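DNA polymerase III, beta subunit (PDB 3T0P) probably forms a ring-shaped head-to-tail homodimer around DNA that tethers DNA polymerases and other proteins to it for processive synthesis. Local coordinates at residues B[253-259]-B[336-342]. Residues are numbered along the deposited sequence; the frame is centred on the assembly and turned at random.
Sequences YDTKVRI and EVNLYMV. With PGR (R-1,2-propanediol), chain R.
Arg258 leans toward strand 336-341, touching both Asn338 and Glu336. Its CB and CG pass Asn338 OD1 loosely; CG stands anti to the backbone N (chi1 -177°), and a bend at chi2 (99°) turns the chain toward Glu336. Arg258 CD meets Asn338 OD1 at 3.1 Å. Glu336 OE1 comes to the guanidinium edge, near its plane, where NE makes a salt bridge with it through a weak, 3.4 Å hydrogen bond; CZ and NH2 lie by Glu336 CB and OE1, and NH1 gives a weak bond to Asn338 OD1. A leucine here would probably leave the Glu336 carboxylate without this positive mate and Asn338 OD1 without its weak NH1 bond. On the same face, the Lys256 chain runs alongside the Tyr340 ring, Lys256 CG 3.5 Å from Tyr340 CE2, while Tyr340 presents its edge to the face of Tyr253 (T-shaped, planes at 67°). Between the strands, paired backbone bonds join Val257 to Leu339 and Ile259 to Val337; Asp254 N and Thr255 N share Met341 O, a classic beta bulge. On the opposite face, mostly apolar, Ile259 CG2 packs on Val337 CG2 at 3.7 Å. Within the C-terminal clamp domain, strand 255-260 lies between 336-341 and 310-313, and strand 348-351 flanks 336-341 on its other side.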
ATOM      1  N   TYR B 253      -2.101  40.636  16.982  1.00 66.28           N
ATOM      2  CA  TYR B 253      -2.849  40.285  15.759  1.00 61.05           C
ATOM      3  C   TYR B 253      -3.921  41.320  15.464  1.00 62.10           C
ATOM      4  O   TYR B 253      -4.372  41.988  16.387  1.00 60.36           O
ATOM      5  CB  TYR B 253      -3.504  38.895  15.910  1.00 57.34           C
ATOM      6  CG  TYR B 253      -4.471  38.774  17.070  1.00 55.82           C
ATOM      7  CD1 TYR B 253      -4.026  38.412  18.342  1.00 58.58           C
ATOM      8  CD2 TYR B 253      -5.833  38.989  16.893  1.00 55.08           C
ATOM      9  CE1 TYR B 253      -4.916  38.278  19.410  1.00 58.79           C
ATOM     10  CE2 TYR B 253      -6.732  38.847  17.947  1.00 55.60           C
ATOM     11  CZ  TYR B 253      -6.272  38.484  19.203  1.00 63.10           C
ATOM     12  OH  TYR B 253      -7.165  38.348  20.243  1.00 64.65           O
ATOM     13  N   ASP B 254      -4.402  41.368  14.207  1.00 58.30           N
ATOM     14  CA  ASP B 254      -5.462  42.290  13.775  1.00 58.31           C
ATOM     15  C   ASP B 254      -6.740  41.530  13.409  1.00 56.96           C
ATOM     16  O   ASP B 254      -7.797  42.134  13.286  1.00 57.20           O
ATOM     17  CB  ASP B 254      -4.983  43.142  12.576  1.00 61.17           C
ATOM     18  CG  ASP B 254      -3.940  44.207  12.903  1.00 81.86           C
ATOM     19  OD1 ASP B 254      -3.787  44.551  14.108  1.00 84.01           O
ATOM     20  OD2 ASP B 254      -3.308  44.735  11.949  1.00 89.30           O
ATOM     21  N   THR B 255      -6.638  40.221  13.228  1.00 50.46           N
ATOM     22  CA  THR B 255      -7.759  39.356  12.859  1.00 49.46           C
ATOM     23  C   THR B 255      -7.680  38.046  13.633  1.00 51.93           C
ATOM     24  O   THR B 255      -6.615  37.433  13.700  1.00 50.63           O
ATOM     25  CB  THR B 255      -7.738  39.078  11.327  1.00 55.16           C
ATOM     26  OG1 THR B 255      -7.546  40.299  10.591  1.00 50.44           O
ATOM     27  CG2 THR B 255      -8.987  38.326  10.832  1.00 51.06           C
ATOM     28  N   LYS B 256      -8.815  37.604  14.189  1.00 48.84           N
ATOM     29  CA  LYS B 256      -8.931  36.318  14.864  1.00 47.60           C
ATOM     30  C   LYS B 256     -10.111  35.579  14.253  1.00 52.25           C
ATOM     31  O   LYS B 256     -11.204  36.136  14.156  1.00 53.49           O
ATOM     32  CB  LYS B 256      -9.094  36.480  16.383  1.00 51.37           C
ATOM     33  CG  LYS B 256      -9.178  35.145  17.119  1.00 57.89           C
ATOM     34  CD  LYS B 256      -9.644  35.312  18.542  1.00 71.54           C
ATOM     35  CE  LYS B 256      -9.849  33.978  19.208  1.00 78.22           C
ATOM     36  NZ  LYS B 256     -10.099  34.137  20.658  1.00 92.26           N
ATOM     37  N   VAL B 257      -9.889  34.339  13.822  1.00 48.58           N
ATOM     38  CA  VAL B 257     -10.924  33.526  13.176  1.00 47.31           C
ATOM     39  C   VAL B 257     -11.152  32.246  13.965  1.00 50.19           C
ATOM     40  O   VAL B 257     -10.210  31.511  14.244  1.00 49.22           O
ATOM     41  CB  VAL B 257     -10.560  33.224  11.679  1.00 48.22           C
ATOM     42  CG1 VAL B 257     -11.534  32.247  11.043  1.00 46.64           C
ATOM     43  CG2 VAL B 257     -10.491  34.515  10.866  1.00 47.70           C
ATOM     44  N   ARG B 258     -12.403  31.977  14.306  1.00 46.98           N
ATOM     45  CA  ARG B 258     -12.779  30.717  14.930  1.00 46.23           C
ATOM     46  C   ARG B 258     -13.480  29.950  13.814  1.00 48.63           C
ATOM     47  O   ARG B 258     -14.425  30.482  13.234  1.00 47.75           O
ATOM     48  CB  ARG B 258     -13.667  30.952  16.180  1.00 49.26           C
ATOM     49  CG  ARG B 258     -14.048  29.679  16.954  1.00 58.88           C
ATOM     50  CD  ARG B 258     -13.181  29.454  18.174  1.00 77.24           C
ATOM     51  NE  ARG B 258     -13.403  28.137  18.781  1.00 87.87           N
ATOM     52  CZ  ARG B 258     -12.813  27.705  19.892  1.00 97.02           C
ATOM     53  NH1 ARG B 258     -11.957  28.483  20.543  1.00 89.85           N
ATOM     54  NH2 ARG B 258     -13.084  26.498  20.369  1.00 76.98           N
ATOM     55  N   ILE B 259     -12.976  28.738  13.465  1.00 42.78           N
ATOM     56  CA  ILE B 259     -13.496  27.934  12.376  1.00 40.54           C
ATOM     57  C   ILE B 259     -13.465  26.462  12.765  1.00 45.79           C
ATOM     58  O   ILE B 259     -12.560  26.027  13.475  1.00 47.29           O
ATOM     59  CB  ILE B 259     -12.639  28.211  11.089  1.00 42.58           C
ATOM     60  CG1 ILE B 259     -13.207  27.527   9.798  1.00 41.52           C
ATOM     61  CG2 ILE B 259     -11.125  27.895  11.296  1.00 41.45           C
ATOM     62  CD1 ILE B 259     -12.573  28.015   8.512  1.00 42.09           C
ATOM     63  N   GLU B 336     -12.592  22.751  16.816  1.00 48.69           N
ATOM     64  CA  GLU B 336     -12.453  24.109  16.301  1.00 48.52           C
ATOM     65  C   GLU B 336     -11.051  24.618  16.515  1.00 52.54           C
ATOM     66  O   GLU B 336     -10.340  24.139  17.391  1.00 53.62           O
ATOM     67  CB  GLU B 336     -13.470  25.048  16.951  1.00 51.04           C
ATOM     68  CG  GLU B 336     -14.865  24.893  16.363  1.00 63.01           C
ATOM     69  CD  GLU B 336     -15.918  25.846  16.895  1.00 90.04           C
ATOM     70  OE1 GLU B 336     -15.984  26.047  18.130  1.00 89.32           O
ATOM     71  OE2 GLU B 336     -16.691  26.381  16.068  1.00 88.06           O
ATOM     72  N   VAL B 337     -10.620  25.523  15.648  1.00 47.42           N
ATOM     73  CA  VAL B 337      -9.298  26.127  15.736  1.00 45.46           C
ATOM     74  C   VAL B 337      -9.432  27.643  15.683  1.00 48.00           C
ATOM     75  O   VAL B 337     -10.408  28.164  15.147  1.00 46.94           O
ATOM     76  CB  VAL B 337      -8.298  25.610  14.671  1.00 47.77           C
ATOM     77  CG1 VAL B 337      -7.792  24.205  15.011  1.00 47.22           C
ATOM     78  CG2 VAL B 337      -8.885  25.669  13.263  1.00 46.94           C
ATOM     79  N   ASN B 338      -8.432  28.332  16.231  1.00 45.01           N
ATOM     80  CA  ASN B 338      -8.305  29.776  16.228  1.00 45.95           C
ATOM     81  C   ASN B 338      -7.172  30.150  15.312  1.00 49.04           C
ATOM     82  O   ASN B 338      -6.062  29.622  15.466  1.00 46.42           O
ATOM     83  CB  ASN B 338      -8.026  30.308  17.632  1.00 48.43           C
ATOM     84  CG  ASN B 338      -9.117  30.061  18.609  1.00 66.22           C
ATOM     85  OD1 ASN B 338     -10.243  30.503  18.425  1.00 56.11           O
ATOM     86  ND2 ASN B 338      -8.784  29.371  19.681  1.00 64.17           N
ATOM     87  N   LEU B 339      -7.459  30.994  14.314  1.00 45.50           N
ATOM     88  CA  LEU B 339      -6.449  31.504  13.386  1.00 44.62           C
ATOM     89  C   LEU B 339      -6.194  32.968  13.752  1.00 49.09           C
ATOM     90  O   LEU B 339      -7.152  33.694  13.972  1.00 50.23           O
ATOM     91  CB  LEU B 339      -6.882  31.353  11.919  1.00 43.60           C
ATOM     92  CG  LEU B 339      -7.452  29.979  11.489  1.00 47.07           C
ATOM     93  CD1 LEU B 339      -8.051  30.060  10.097  1.00 45.73           C
ATOM     94  CD2 LEU B 339      -6.411  28.867  11.555  1.00 47.76           C
ATOM     95  N   TYR B 340      -4.922  33.379  13.891  1.00 44.09           N
ATOM     96  CA  TYR B 340      -4.545  34.747  14.243  1.00 44.71           C
ATOM     97  C   TYR B 340      -3.717  35.330  13.137  1.00 49.81           C
ATOM     98  O   TYR B 340      -2.727  34.720  12.718  1.00 47.96           O
ATOM     99  CB  TYR B 340      -3.748  34.794  15.579  1.00 46.01           C
ATOM    100  CG  TYR B 340      -4.532  34.302  16.771  1.00 48.26           C
ATOM    101  CD1 TYR B 340      -4.557  32.952  17.104  1.00 50.27           C
ATOM    102  CD2 TYR B 340      -5.315  35.170  17.514  1.00 51.42           C
ATOM    103  CE1 TYR B 340      -5.295  32.489  18.189  1.00 53.05           C
ATOM    104  CE2 TYR B 340      -6.055  34.724  18.601  1.00 53.84           C
ATOM    105  CZ  TYR B 340      -6.038  33.383  18.941  1.00 63.87           C
ATOM    106  OH  TYR B 340      -6.771  32.954  20.018  1.00 66.67           O
HETATM  107  N   MSE B 341      -4.097  36.526  12.669  1.00 47.89           N
HETATM  108  CA  MSE B 341      -3.373  37.175  11.577  1.00 48.14           C
HETATM  109  C   MSE B 341      -3.142  38.614  11.868  1.00 52.95           C
HETATM  110  O   MSE B 341      -3.959  39.228  12.544  1.00 53.89           O
HETATM  111  CB  MSE B 341      -4.180  37.063  10.256  1.00 49.54           C
HETATM  112  CG  MSE B 341      -3.955  35.778   9.519  1.00 56.21           C
HETATM  113 SE   MSE B 341      -5.601  34.981   8.848  0.75 63.38          SE
HETATM  114  CE  MSE B 341      -6.585  34.843  10.617  1.00 58.41           C
ATOM    115  N   VAL B 342      -2.113  39.192  11.252  1.00 51.97           N
ATOM    116  CA  VAL B 342      -1.875  40.637  11.321  1.00 53.47           C
ATOM    117  C   VAL B 342      -2.218  41.225   9.970  1.00 58.82           C
ATOM    118  O   VAL B 342      -3.093  42.091   9.877  1.00 60.50           O
ATOM    119  CB  VAL B 342      -0.444  41.037  11.761  1.00 57.65           C
ATOM    120  CG1 VAL B 342      -0.283  42.560  11.726  1.00 58.82           C
ATOM    121  CG2 VAL B 342      -0.124  40.506  13.143  1.00 56.66           C
TER
HETATM  122  C1  PGR R 374      -3.964  44.994  17.263  1.00133.35           C
HETATM  123  C2  PGR R 374      -2.736  45.856  16.920  1.00190.21           C
HETATM  124  C3  PGR R 374      -1.693  45.003  16.179  1.00 75.54           C
HETATM  125  O1  PGR R 374      -5.113  45.806  17.547  1.00 95.32           O
HETATM  126  O2  PGR R 374      -3.115  46.974  16.105  1.00118.54           O